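Transcriptional regulator, LysR family (PDB 3T1B) activates virulence genes in Vibrio cholerae as a LysR-type transcriptional regulator and probably binds DNA sequence-specifically. Local coordinates at residues A[99-104]-A[238-243]. The protein carries 1 engineered substitution. Numbering follows the deposited sequence.
Sequences SELTKR and DVMLRE. Engineered in segment 99-104: Glu100 (natural residue Asn).
Met240 and Val239 present an apolar surface to Leu101 and to the aliphatic part of Arg104, a small example of how the two lobes of a LysR-type effector domain, with its periplasmic-binding-protein fold, meet across their cleft. Residues 99-104 run from the end of strand 91-98 into helix 102-116 on one lobe; residues 238-243 follow strand 233-237 on the other. Leu101 CD2 is the apolar meeting point: it lies 4.0 Å from Val239 CG1 and 4.1 Å from Met240 SD, the leucine and methionine chains running roughly perpendicular. The extended chi2 of Met240 (174°) carries its sulfur outward, where it also rests 3.8 Å from CB of Glu100, an engineered residue whose OE1 is hydrogen-bonded to Asn221 N. Arg104 adds its methylenes: CB reaches Val239 CG2 at 4.0 Å, and CG lies 4.1 Å from Met240 CG, the two chains crossing at about a right angle.

The polar part has no hydrogen bond. Bends at chi2 and chi3 (-68° and -73°) bring the Arg104 guanidinium beside the 3-10 segment 238-240, where Val239 O approaches its edge near the plane, 3.6 Å from NE, too long to count as one. Glu243 comes from the opposite direction to form a salt bridge through OE1 and NH2, but the modelled separation is implausibly short and its detailed geometry doubtful. The contact therefore rests on apolar side-chain packing between the lobes, and any contribution from the ion pair remains uncertain.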
ATOM      1  N   SER A  99      -0.220   1.801 -23.768  1.00 52.38           N
ATOM      2  CA  SER A  99      -1.068   0.996 -24.644  1.00 52.33           C
ATOM      3  C   SER A  99      -0.880   1.294 -26.132  1.00 54.59           C
ATOM      4  O   SER A  99      -0.518   0.412 -26.909  1.00 53.65           O
ATOM      5  CB  SER A  99      -2.544   1.176 -24.270  1.00 55.96           C
ATOM      6  OG  SER A  99      -2.813   0.659 -22.976  1.00 57.97           O
ATOM      7  N   GLU A 100      -1.127   2.541 -26.522  1.00 59.40           N
ATOM      8  CA  GLU A 100      -1.205   2.900 -27.936  1.00 62.42           C
ATOM      9  C   GLU A 100       0.144   3.201 -28.589  1.00 58.67           C
ATOM     10  O   GLU A 100       0.317   2.990 -29.790  1.00 59.57           O
ATOM     11  CB  GLU A 100      -2.127   4.106 -28.119  1.00 66.38           C
ATOM     12  CG  GLU A 100      -3.368   4.077 -27.246  1.00 68.25           C
ATOM     13  CD  GLU A 100      -4.285   2.913 -27.566  1.00 69.17           C
ATOM     14  OE1 GLU A 100      -4.611   2.715 -28.755  1.00 66.77           O
ATOM     15  OE2 GLU A 100      -4.685   2.197 -26.624  1.00 71.35           O
ATOM     16  N   LEU A 101       1.095   3.696 -27.803  1.00 37.59           N
ATOM     17  CA  LEU A 101       2.323   4.253 -28.362  1.00 38.06           C
ATOM     18  C   LEU A 101       3.474   3.261 -28.540  1.00 36.18           C
ATOM     19  O   LEU A 101       4.387   3.508 -29.328  1.00 36.44           O
ATOM     20  CB  LEU A 101       2.788   5.449 -27.526  1.00 39.80           C
ATOM     21  CG  LEU A 101       1.753   6.568 -27.370  1.00 42.40           C
ATOM     22  CD1 LEU A 101       2.335   7.742 -26.602  1.00 41.55           C
ATOM     23  CD2 LEU A 101       1.246   7.014 -28.734  1.00 40.70           C
ATOM     24  N   THR A 102       3.434   2.143 -27.824  1.00 37.25           N
ATOM     25  CA  THR A 102       4.542   1.192 -27.860  1.00 37.06           C
ATOM     26  C   THR A 102       4.816   0.655 -29.261  1.00 36.16           C
ATOM     27  O   THR A 102       5.965   0.584 -29.691  1.00 36.41           O
ATOM     28  CB  THR A 102       4.302   0.005 -26.913  1.00 36.38           C
ATOM     29  OG1 THR A 102       4.009   0.494 -25.600  1.00 36.60           O
ATOM     30  CG2 THR A 102       5.538  -0.886 -26.859  1.00 33.96           C
ATOM     31  N   LYS A 103       3.757   0.273 -29.964  1.00 40.94           N
ATOM     32  CA  LYS A 103       3.887  -0.260 -31.313  1.00 43.25           C
ATOM     33  C   LYS A 103       4.609   0.713 -32.241  1.00 43.06           C
ATOM     34  O   LYS A 103       5.476   0.319 -33.022  1.00 42.12           O
ATOM     35  CB  LYS A 103       2.509  -0.589 -31.887  1.00 44.19           C
ATOM     36  CG  LYS A 103       2.530  -1.107 -33.315  1.00 45.90           C
ATOM     37  CD  LYS A 103       3.267  -2.434 -33.418  1.00 45.38           C
ATOM     38  CE  LYS A 103       3.109  -3.052 -34.801  1.00 47.71           C
ATOM     39  NZ  LYS A 103       3.770  -2.245 -35.866  1.00 47.58           N
ATOM     40  N   ARG A 104       4.248   1.989 -32.144  1.00 54.74           N
ATOM     41  CA  ARG A 104       4.768   3.008 -33.047  1.00 56.20           C
ATOM     42  C   ARG A 104       6.169   3.471 -32.664  1.00 56.34           C
ATOM     43  O   ARG A 104       7.049   3.593 -33.517  1.00 57.46           O
ATOM     44  CB  ARG A 104       3.831   4.217 -33.069  1.00 58.59           C
ATOM     45  CG  ARG A 104       2.364   3.868 -32.896  1.00 61.99           C
ATOM     46  CD  ARG A 104       1.816   3.099 -34.095  1.00 63.79           C
ATOM     47  NE  ARG A 104       1.644   3.944 -35.278  1.00 65.93           N
ATOM     48  CZ  ARG A 104       0.907   3.598 -36.328  1.00 67.32           C
ATOM     49  NH1 ARG A 104       0.282   2.426 -36.343  1.00 65.90           N
ATOM     50  NH2 ARG A 104       0.797   4.420 -37.359  1.00 66.97           N
ATOM     51  N   ASP A 238       0.354  12.574 -33.137  1.00 44.07           N
ATOM     52  CA  ASP A 238       0.802  12.664 -34.518  1.00 44.87           C
ATOM     53  C   ASP A 238       1.503  11.387 -34.980  1.00 48.71           C
ATOM     54  O   ASP A 238       1.446  11.029 -36.157  1.00 50.49           O
ATOM     55  CB  ASP A 238       1.728  13.865 -34.706  1.00 48.63           C
ATOM     56  CG  ASP A 238       2.831  13.923 -33.668  1.00 55.37           C
ATOM     57  OD1 ASP A 238       3.070  12.906 -32.979  1.00 52.49           O
ATOM     58  OD2 ASP A 238       3.460  14.994 -33.534  1.00 58.91           O
ATOM     59  N   VAL A 239       2.157  10.702 -34.044  1.00 41.18           N
ATOM     60  CA  VAL A 239       2.901   9.489 -34.361  1.00 42.09           C
ATOM     61  C   VAL A 239       1.963   8.362 -34.793  1.00 41.93           C
ATOM     62  O   VAL A 239       2.376   7.425 -35.477  1.00 46.67           O
ATOM     63  CB  VAL A 239       3.764   9.022 -33.166  1.00 43.34           C
ATOM     64  CG1 VAL A 239       2.897   8.346 -32.117  1.00 41.18           C
ATOM     65  CG2 VAL A 239       4.855   8.078 -33.638  1.00 48.06           C
ATOM     66  N   MET A 240       0.700   8.460 -34.392  1.00 49.57           N
ATOM     67  CA  MET A 240      -0.306   7.481 -34.781  1.00 49.61           C
ATOM     68  C   MET A 240      -1.037   7.913 -36.048  1.00 49.16           C
ATOM     69  O   MET A 240      -1.912   7.201 -36.539  1.00 47.67           O
ATOM     70  CB  MET A 240      -1.326   7.281 -33.657  1.00 47.74           C
ATOM     71  CG  MET A 240      -0.824   6.444 -32.489  1.00 49.83           C
ATOM     72  SD  MET A 240      -2.003   6.376 -31.121  1.00 51.11           S
ATOM     73  CE  MET A 240      -3.474   5.747 -31.937  1.00 51.87           C
ATOM     74  N   LEU A 241      -0.673   9.077 -36.577  1.00 37.26           N
ATOM     75  CA  LEU A 241      -1.402   9.673 -37.695  1.00 37.41           C
ATOM     76  C   LEU A 241      -0.549   9.893 -38.948  1.00 39.53           C
ATOM     77  O   LEU A 241      -1.008   9.653 -40.063  1.00 41.72           O
ATOM     78  CB  LEU A 241      -2.040  10.991 -37.263  1.00 33.93           C
ATOM     79  CG  LEU A 241      -3.064  10.925 -36.136  1.00 32.65           C
ATOM     80  CD1 LEU A 241      -3.514  12.320 -35.729  1.00 29.50           C
ATOM     81  CD2 LEU A 241      -4.260  10.063 -36.529  1.00 30.25           C
ATOM     82  N   ARG A 242       0.676  10.373 -38.754  1.00 54.43           N
ATOM     83  CA  ARG A 242       1.563  10.755 -39.858  1.00 59.37           C
ATOM     84  C   ARG A 242       1.351   9.980 -41.162  1.00 58.89           C
ATOM     85  O   ARG A 242       1.111  10.578 -42.211  1.00 60.68           O
ATOM     86  CB  ARG A 242       3.033  10.662 -39.428  1.00 61.89           C
ATOM     87  CG  ARG A 242       3.672  11.996 -39.064  1.00 64.60           C
ATOM     88  CD  ARG A 242       4.280  12.685 -40.282  1.00 67.49           C
ATOM     89  NE  ARG A 242       3.278  13.296 -41.149  1.00 68.58           N
ATOM     90  CZ  ARG A 242       2.956  14.587 -41.124  1.00 70.82           C
ATOM     91  NH1 ARG A 242       3.560  15.403 -40.269  1.00 69.65           N
ATOM     92  NH2 ARG A 242       2.032  15.063 -41.952  1.00 63.28           N
ATOM     93  N   GLU A 243       1.440   8.655 -41.094  1.00 55.30           N
ATOM     94  CA  GLU A 243       1.378   7.819 -42.293  1.00 58.33           C
ATOM     95  C   GLU A 243       0.009   7.847 -42.976  1.00 57.81           C
ATOM     96  O   GLU A 243      -0.109   7.515 -44.155  1.00 58.56           O
ATOM     97  CB  GLU A 243       1.770   6.376 -41.963  1.00 58.93           C
ATOM     98  CG  GLU A 243       0.802   5.669 -41.030  1.00 59.04           C
ATOM     99  CD  GLU A 243       1.404   4.428 -40.400  1.00 66.43           C
ATOM    100  OE1 GLU A 243       2.037   4.556 -39.328  1.00 65.66           O
ATOM    101  OE2 GLU A 243       1.249   3.329 -40.977  1.00 67.24           O
TER